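Local coordinates for cutm, flavoprotein of carbon monoxide dehydrogenase (Hydrogenophaga pseudoflava, PDB 1FFV) that carries FAD as the flavoprotein subunit of carbon monoxide dehydrogenase and probably passes electrons from CO oxidation to an external acceptor, at residues S36-P39 with M40-L43; T76-N79 with D80-S83; T159-E162 with E163-M167. All coordinates share one frame; numbering follows the deposited sequence.

Contact 1: S36-P39 with M40-L43; sequences SLLP and MMKL. With FAD (flavin-adenine dinucleotide), chain J.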
# COMPACT_ATOMS: atom_id res chain seq x y z
N SER C 36 -23.68 9.76 31.60
CA SER C 36 -23.22 10.83 32.48
C SER C 36 -21.95 10.30 33.13
O SER C 36 -20.93 10.99 33.17
CB SER C 36 -24.26 11.17 33.55
OG SER C 36 -25.12 12.19 33.10
N LEU C 37 -21.99 9.03 33.55
CA LEU C 37 -20.86 8.37 34.20
C LEU C 37 -19.68 8.09 33.28
O LEU C 37 -18.54 8.40 33.63
CB LEU C 37 -21.30 7.08 34.88
CG LEU C 37 -20.14 6.30 35.55
CD1 LEU C 37 -19.50 7.14 36.66
CD2 LEU C 37 -20.66 4.98 36.11
N LEU C 38 -19.94 7.49 32.12
CA LEU C 38 -18.84 7.22 31.19
C LEU C 38 -18.16 8.52 30.76
O LEU C 38 -16.93 8.60 30.72
CB LEU C 38 -19.30 6.36 30.02
CG LEU C 38 -19.72 4.95 30.45
CD1 LEU C 38 -20.16 4.14 29.24
CD2 LEU C 38 -18.57 4.25 31.19
N PRO C 39 -18.96 9.57 30.42
CA PRO C 39 -18.37 10.84 30.02
C PRO C 39 -17.42 11.41 31.09
O PRO C 39 -16.33 11.87 30.76
CB PRO C 39 -19.60 11.73 29.83
CG PRO C 39 -20.58 10.78 29.25
CD PRO C 39 -20.41 9.56 30.14
N MET C 40 -17.84 11.36 32.36
CA MET C 40 -16.99 11.85 33.45
C MET C 40 -15.74 10.99 33.58
O MET C 40 -14.67 11.50 33.88
CB MET C 40 -17.73 11.84 34.79
CG MET C 40 -18.90 12.79 34.89
SD MET C 40 -19.62 12.77 36.55
CE MET C 40 -19.87 14.54 36.81
N MET C 41 -15.89 9.69 33.35
CA MET C 41 -14.75 8.78 33.44
C MET C 41 -13.78 9.00 32.28
O MET C 41 -12.56 9.00 32.48
CB MET C 41 -15.24 7.33 33.49
CG MET C 41 -15.95 6.97 34.79
SD MET C 41 -16.43 5.24 34.84
CE MET C 41 -14.83 4.46 35.07
N LYS C 42 -14.32 9.24 31.09
CA LYS C 42 -13.49 9.49 29.91
C LYS C 42 -12.68 10.78 30.08
O LYS C 42 -11.62 10.93 29.49
CB LYS C 42 -14.36 9.53 28.65
CG LYS C 42 -14.87 8.16 28.25
CD LYS C 42 -16.02 8.23 27.26
CE LYS C 42 -15.60 8.86 25.94
NZ LYS C 42 -16.76 8.89 25.00
N LEU C 43 -13.18 11.71 30.90
CA LEU C 43 -12.49 12.97 31.17
C LEU C 43 -11.69 12.92 32.48
O LEU C 43 -11.10 13.92 32.89
CB LEU C 43 -13.50 14.12 31.24
CG LEU C 43 -14.26 14.46 29.97
CD1 LEU C 43 -15.25 15.59 30.23
CD2 LEU C 43 -13.29 14.85 28.88
PA FAD J . -25.33 6.98 34.44
O1A FAD J . -24.94 5.64 34.91
O2A FAD J . -24.57 7.61 33.51
O5B FAD J . -25.31 7.79 35.69
C5B FAD J . -26.07 7.39 36.82
C4B FAD J . -25.51 8.11 38.04
O4B FAD J . -26.51 7.84 39.07
C3B FAD J . -24.28 7.52 38.66
O3B FAD J . -23.71 8.24 39.69
C2B FAD J . -24.83 6.15 39.01
O2B FAD J . -23.95 5.47 39.85
C1B FAD J . -26.13 6.51 39.65
N9A FAD J . -27.27 5.68 39.32
C8A FAD J . -27.74 5.37 38.07
N7A FAD J . -28.82 4.59 38.10
C5A FAD J . -29.06 4.39 39.44
C6A FAD J . -30.10 3.64 40.13
N6A FAD J . -31.05 2.97 39.54
N1A FAD J . -30.00 3.68 41.49
C2A FAD J . -29.03 4.36 42.15
N3A FAD J . -28.05 5.07 41.60
C4A FAD J . -28.11 5.06 40.23
N1 FAD J . -29.94 15.02 30.63
C2 FAD J . -30.95 15.86 30.76
O2 FAD J . -31.69 15.79 31.68
N3 FAD J . -31.20 16.90 29.83
C4 FAD J . -30.41 17.09 28.74
O4 FAD J . -30.66 17.99 27.96
C4X FAD J . -29.29 16.17 28.57
N5 FAD J . -28.48 16.31 27.52
C5X FAD J . -27.45 15.43 27.41
C6 FAD J . -26.61 15.58 26.31
C7 FAD J . -25.55 14.75 26.10
C7M FAD J . -24.66 14.95 24.90
C8 FAD J . -25.27 13.69 27.03
C8M FAD J . -24.10 12.76 26.83
C9 FAD J . -26.11 13.51 28.14
C9A FAD J . -27.19 14.37 28.33
N10 FAD J . -28.07 14.25 29.44
C10 FAD J . -29.10 15.12 29.57
C1' FAD J . -27.86 13.14 30.43
C2' FAD J . -28.65 11.76 30.42
O2' FAD J . -29.80 12.55 30.29
C3' FAD J . -27.83 11.48 31.66
O3' FAD J . -27.72 10.46 30.64
C4' FAD J . -28.11 10.28 32.53
O4' FAD J . -28.04 11.53 33.28
C5' FAD J . -27.30 9.81 33.75
O5' FAD J . -28.39 8.68 33.41
P FAD J . -27.82 7.32 33.01
O1P FAD J . -29.06 6.41 32.89
O2P FAD J . -27.05 7.35 31.85
O3P FAD J . -26.89 6.91 34.07

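Contact 2: T76-N79 with D80-S83; sequences TVEN and DLIS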
# COMPACT_ATOMS: atom_id res chain seq x y z
N THR C 76 -35.75 2.43 32.95
CA THR C 76 -36.52 2.77 31.76
C THR C 76 -35.72 3.81 31.00
O THR C 76 -35.28 4.81 31.55
CB THR C 76 -37.90 3.38 32.10
OG1 THR C 76 -38.69 2.42 32.81
CG2 THR C 76 -38.63 3.80 30.83
N VAL C 77 -35.52 3.54 29.72
CA VAL C 77 -34.77 4.42 28.84
C VAL C 77 -35.65 5.62 28.41
O VAL C 77 -36.87 5.48 28.29
CB VAL C 77 -34.24 3.56 27.66
CG1 VAL C 77 -34.57 4.15 26.31
CG2 VAL C 77 -32.75 3.30 27.84
N GLU C 78 -35.03 6.78 28.21
CA GLU C 78 -35.77 8.00 27.83
C GLU C 78 -36.77 7.84 26.68
O GLU C 78 -37.90 8.33 26.78
CB GLU C 78 -34.81 9.15 27.54
CG GLU C 78 -33.91 9.59 28.71
CD GLU C 78 -34.67 10.26 29.86
OE1 GLU C 78 -34.06 10.48 30.93
OE2 GLU C 78 -35.87 10.58 29.71
N ASN C 79 -36.38 7.14 25.61
CA ASN C 79 -37.28 6.93 24.47
C ASN C 79 -38.47 6.02 24.79
O ASN C 79 -39.53 6.13 24.16
CB ASN C 79 -36.51 6.38 23.26
CG ASN C 79 -35.72 7.45 22.53
OD1 ASN C 79 -34.68 7.15 21.95
ND2 ASN C 79 -36.21 8.69 22.53
N ASP C 80 -38.30 5.11 25.74
CA ASP C 80 -39.37 4.21 26.15
C ASP C 80 -40.39 4.98 26.98
O ASP C 80 -41.54 4.57 27.12
CB ASP C 80 -38.81 3.03 26.93
CG ASP C 80 -38.23 1.97 26.02
OD1 ASP C 80 -37.82 2.30 24.89
OD2 ASP C 80 -38.21 0.79 26.42
N LEU C 81 -39.93 6.09 27.54
CA LEU C 81 -40.76 6.97 28.34
C LEU C 81 -41.66 7.73 27.36
O LEU C 81 -42.85 7.92 27.60
CB LEU C 81 -39.86 7.95 29.09
CG LEU C 81 -40.22 8.32 30.51
CD1 LEU C 81 -40.23 7.08 31.39
CD2 LEU C 81 -39.21 9.34 31.02
N ILE C 82 -41.06 8.12 26.23
CA ILE C 82 -41.75 8.85 25.18
C ILE C 82 -42.76 7.98 24.43
O ILE C 82 -43.84 8.44 24.08
CB ILE C 82 -40.74 9.41 24.14
CG1 ILE C 82 -39.81 10.42 24.80
CG2 ILE C 82 -41.47 10.04 22.96
CD1 ILE C 82 -38.70 10.89 23.88
N SER C 83 -42.39 6.73 24.17
CA SER C 83 -43.27 5.84 23.43
C SER C 83 -44.28 5.04 24.26
O SER C 83 -45.18 4.42 23.71
CB SER C 83 -42.45 4.90 22.55
OG SER C 83 -41.77 3.96 23.36
O HOH W 1 -36.39 0.92 28.54

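Contact 3: T159-E162 with E163-M167; sequences TLLE and ENEVM. With FAD (flavin-adenine dinucleotide), chain J.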
# COMPACT_ATOMS: atom_id res chain seq x y z
N THR C 159 -27.94 13.51 46.46
CA THR C 159 -29.34 13.18 46.71
C THR C 159 -29.46 12.40 48.02
O THR C 159 -28.46 12.13 48.68
CB THR C 159 -29.95 12.32 45.58
OG1 THR C 159 -29.36 11.01 45.60
CG2 THR C 159 -29.71 12.95 44.21
N LEU C 160 -30.68 12.04 48.39
CA LEU C 160 -30.94 11.29 49.61
C LEU C 160 -30.44 9.84 49.49
O LEU C 160 -30.31 9.11 50.48
CB LEU C 160 -32.44 11.32 49.90
CG LEU C 160 -32.99 12.05 51.13
CD1 LEU C 160 -32.12 13.20 51.57
CD2 LEU C 160 -34.40 12.53 50.82
N LEU C 161 -30.12 9.44 48.26
CA LEU C 161 -29.62 8.10 47.96
C LEU C 161 -28.34 7.79 48.75
O LEU C 161 -27.42 8.60 48.78
CB LEU C 161 -29.36 8.01 46.46
CG LEU C 161 -29.40 6.72 45.65
CD1 LEU C 161 -30.58 5.84 46.02
CD2 LEU C 161 -29.49 7.15 44.18
N GLU C 162 -28.32 6.64 49.41
CA GLU C 162 -27.16 6.21 50.19
C GLU C 162 -26.24 5.40 49.27
O GLU C 162 -26.70 4.79 48.30
CB GLU C 162 -27.64 5.35 51.37
CG GLU C 162 -26.91 5.59 52.68
CD GLU C 162 -27.17 6.97 53.28
OE1 GLU C 162 -28.34 7.36 53.41
OE2 GLU C 162 -26.19 7.65 53.63
N GLU C 163 -24.94 5.39 49.58
CA GLU C 163 -23.96 4.66 48.76
C GLU C 163 -24.22 3.17 48.57
O GLU C 163 -23.68 2.55 47.65
CB GLU C 163 -22.55 4.85 49.32
CG GLU C 163 -22.02 6.26 49.19
CD GLU C 163 -20.54 6.34 49.52
OE1 GLU C 163 -20.12 5.75 50.54
OE2 GLU C 163 -19.80 7.00 48.75
N ASN C 164 -25.01 2.58 49.46
CA ASN C 164 -25.32 1.16 49.36
C ASN C 164 -26.76 0.91 48.89
O ASN C 164 -27.30 -0.18 49.09
CB ASN C 164 -25.03 0.43 50.68
CG ASN C 164 -25.78 1.02 51.88
OD1 ASN C 164 -26.69 1.83 51.72
ND2 ASN C 164 -25.39 0.60 53.08
N GLU C 165 -27.36 1.90 48.24
CA GLU C 165 -28.73 1.75 47.75
C GLU C 165 -28.82 1.78 46.23
O GLU C 165 -27.94 2.32 45.55
CB GLU C 165 -29.64 2.84 48.31
CG GLU C 165 -29.97 2.71 49.78
CD GLU C 165 -30.81 3.87 50.26
OE1 GLU C 165 -30.43 5.02 49.99
OE2 GLU C 165 -31.85 3.63 50.90
N VAL C 166 -29.90 1.22 45.71
CA VAL C 166 -30.18 1.17 44.29
C VAL C 166 -31.61 1.68 44.10
O VAL C 166 -32.54 1.16 44.74
CB VAL C 166 -30.10 -0.28 43.75
CG1 VAL C 166 -30.49 -0.34 42.28
CG2 VAL C 166 -28.71 -0.84 43.96
N MET C 167 -31.80 2.71 43.27
CA MET C 167 -33.15 3.20 43.02
C MET C 167 -33.80 2.16 42.14
O MET C 167 -33.29 1.86 41.06
CB MET C 167 -33.18 4.56 42.31
CG MET C 167 -34.62 5.11 42.18
SD MET C 167 -34.78 6.70 41.34
CE MET C 167 -34.05 7.81 42.53
PA FAD J . -25.33 6.98 34.44
O1A FAD J . -24.94 5.64 34.91
O2A FAD J . -24.57 7.61 33.51
O5B FAD J . -25.31 7.79 35.69
C5B FAD J . -26.07 7.39 36.82
C4B FAD J . -25.51 8.11 38.04
O4B FAD J . -26.51 7.84 39.07
C3B FAD J . -24.28 7.52 38.66
O3B FAD J . -23.71 8.24 39.69
C2B FAD J . -24.83 6.15 39.01
O2B FAD J . -23.95 5.47 39.85
C1B FAD J . -26.13 6.51 39.65
N9A FAD J . -27.27 5.68 39.32
C8A FAD J . -27.74 5.37 38.07
N7A FAD J . -28.82 4.59 38.10
C5A FAD J . -29.06 4.39 39.44
C6A FAD J . -30.10 3.64 40.13
N6A FAD J . -31.05 2.97 39.54
N1A FAD J . -30.00 3.68 41.49
C2A FAD J . -29.03 4.36 42.15
N3A FAD J . -28.05 5.07 41.60
C4A FAD J . -28.11 5.06 40.23
N1 FAD J . -29.94 15.02 30.63
C2 FAD J . -30.95 15.86 30.76
O2 FAD J . -31.69 15.79 31.68
N3 FAD J . -31.20 16.90 29.83
C4 FAD J . -30.41 17.09 28.74
O4 FAD J . -30.66 17.99 27.96
C4X FAD J . -29.29 16.17 28.57
N5 FAD J . -28.48 16.31 27.52
C5X FAD J . -27.45 15.43 27.41
C6 FAD J . -26.61 15.58 26.31
C7 FAD J . -25.55 14.75 26.10
C7M FAD J . -24.66 14.95 24.90
C8 FAD J . -25.27 13.69 27.03
C8M FAD J . -24.10 12.76 26.83
C9 FAD J . -26.11 13.51 28.14
C9A FAD J . -27.19 14.37 28.33
N10 FAD J . -28.07 14.25 29.44
C10 FAD J . -29.10 15.12 29.57
C1' FAD J . -27.86 13.14 30.43
C2' FAD J . -28.65 11.76 30.42
O2' FAD J . -29.80 12.55 30.29
C3' FAD J . -27.83 11.48 31.66
O3' FAD J . -27.72 10.46 30.64
C4' FAD J . -28.11 10.28 32.53
O4' FAD J . -28.04 11.53 33.28
C5' FAD J . -27.30 9.81 33.75
O5' FAD J . -28.39 8.68 33.41
P FAD J . -27.82 7.32 33.01
O1P FAD J . -29.06 6.41 32.89
O2P FAD J . -27.05 7.35 31.85
O3P FAD J . -26.89 6.91 34.07
O HOH W 2 -24.05 6.68 52.04
O HOH W 3 -25.83 4.26 45.74

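Contact 1: S36-P39 with M40-L43
L37 and M41 meet one turn apart on the inner side of helix 37-42, and this is the buried side of the contact. A chi1 of 178° swings the L37 branch point CG away from its own N and to 3.9 Å from SD of M41. The thioether crosses the leucine at a slant; the extended start of the M41 chain (chi1 -69°, chi2 -177°) carries SD along L37 and within 4.3 Å of CD2 of L38. Beneath them the helix ladder is regular: M41 N bonds to L37 O at 3.0 Å and K42 N to L38 O at 2.7 Å, whereas the last rung, L43 N to P39 O, is weak. The other side, with P39, M40 and L43, is only partly buried; there CG of M40 comes to 3.2 Å from S36 O. At the N-terminal end, the diphosphate of FAD receives the first backbone N-H groups. S36 N (3.0 Å) and L37 N (2.9 Å) both bond to O2A, so the helix start probably helps to offset the phosphate charge. P39 and L43 pack against another protein chain, and K42 NZ bonds to that chain's backbone, its side chain about 6 Å from an iron-sulfur cluster. Helix 37-42 is the crossover of a beta-alpha-beta unit between strands 28-31 and 50-53, and both L37 and M41 rest on L51 of the latter strand.

Contact 2: T76-N79 with D80-S83
Rotation about chi1 of T76 (-63°) sets CG2 anti to the backbone N and brings it to L81, where it lies 3.7 Å from CD1, the two side chains crossing at about a right angle. The same rotation leaves OG1 beside the backbone N, and that hydroxyl is hydrogen-bonded to G73 O. An L81 chi1 of -142° puts CD1 at T76 and CD2 beside E78, 3.8 Å from OE2. The carboxylate of E78 has its polar partner in NE2 of H125; the E78 side chain stands about 5 Å from the FAD. D80 takes the outer side. Its CB touches CG2 of T76 at 4.0 Å, and OD2 accepts a weak bond from a water that in turn receives the backbone N-H of V77 at 3.0 Å. Beyond the helix, OD1 of D80 forms a salt bridge with a basic side chain of another protein chain, so the two oxygens of one carboxylate serve the helix start and the subunit interface.

All this is the opening turn of helix 78-83 in the FAD-binding domain. V77 holds the N-cap position, where its hydrocarbon side chain has no atom to accept a bond; its carbonyl O instead takes weak bonds from the N of D80 and of L81. One residue later the ladder becomes firmer: I82 N reaches E78 O at 3.2 Å, and S83 N reaches N79 O at 2.9 Å. I82 also lays CG1 3.5 Å from E78 O, while its side chain packs on A98 and R107. T76 and L81 both rest on I112 of helix 112-117, with E78 touching D115 of the same helix.

Contact 3: T159-E162 with E163-M167
E165 folds back on E162 and braces the start of the turn with its carboxylate. Its CB lies 3.5 Å from E162 O and 3.9 Å from CD1 of L161; CG and CD pass beside CB of E162. With chi2 at 177° the chain runs straight beyond CG and brings the carboxylate to the backbone of E162, whose N donates to OE1 at 2.7 Å, fairly straight (157°) and on the anti lone pair. OE1 also forms a salt bridge with NH1 of R145, which probably keeps the group charged. Cut back to an alanine, this position would probably leave E162 N and R145 without the acceptor they share. The turn is a type I beta turn from E162 to E165, closed by E165 N to E162 O at 3.0 Å, with the donor well above the carbonyl plane. A water donates to both E162 O and E165 O and bridges them. Just beyond, the chain reads the adenine of FAD: M167 N donates to N1A at 2.7 Å, and M167 O accepts from N6A at 2.9 Å. CD2 of L161 lies 3.5 Å from C2A, adding an apolar touch to the same ring. The turn leads into strand 166-173; L161, E165 and M167 pack on L138 of strand 135-140, and V166 rests on helix 14-24.

How the contacts relate
Along the chain the three contacts come in series; none nests within or crosses another, and each joins neighbouring residues rather than closing a long loop. Contact 1 forms the helix of a beta-alpha-beta unit near the N terminus, contact 2 starts helix 78-83 after strand 69-73, and contact 3 turns the chain into strand 166-173, which lies beside 69-73 in the five-stranded antiparallel sheet. Their centres are 20 to 23 Å apart and no two touch. The cofactor links them: contact 1 grips the diphosphate, contact 3 the adenine, and contact 2 comes close to FAD through one side chain. Helix 112-117 packs on both contacts 2 and 3.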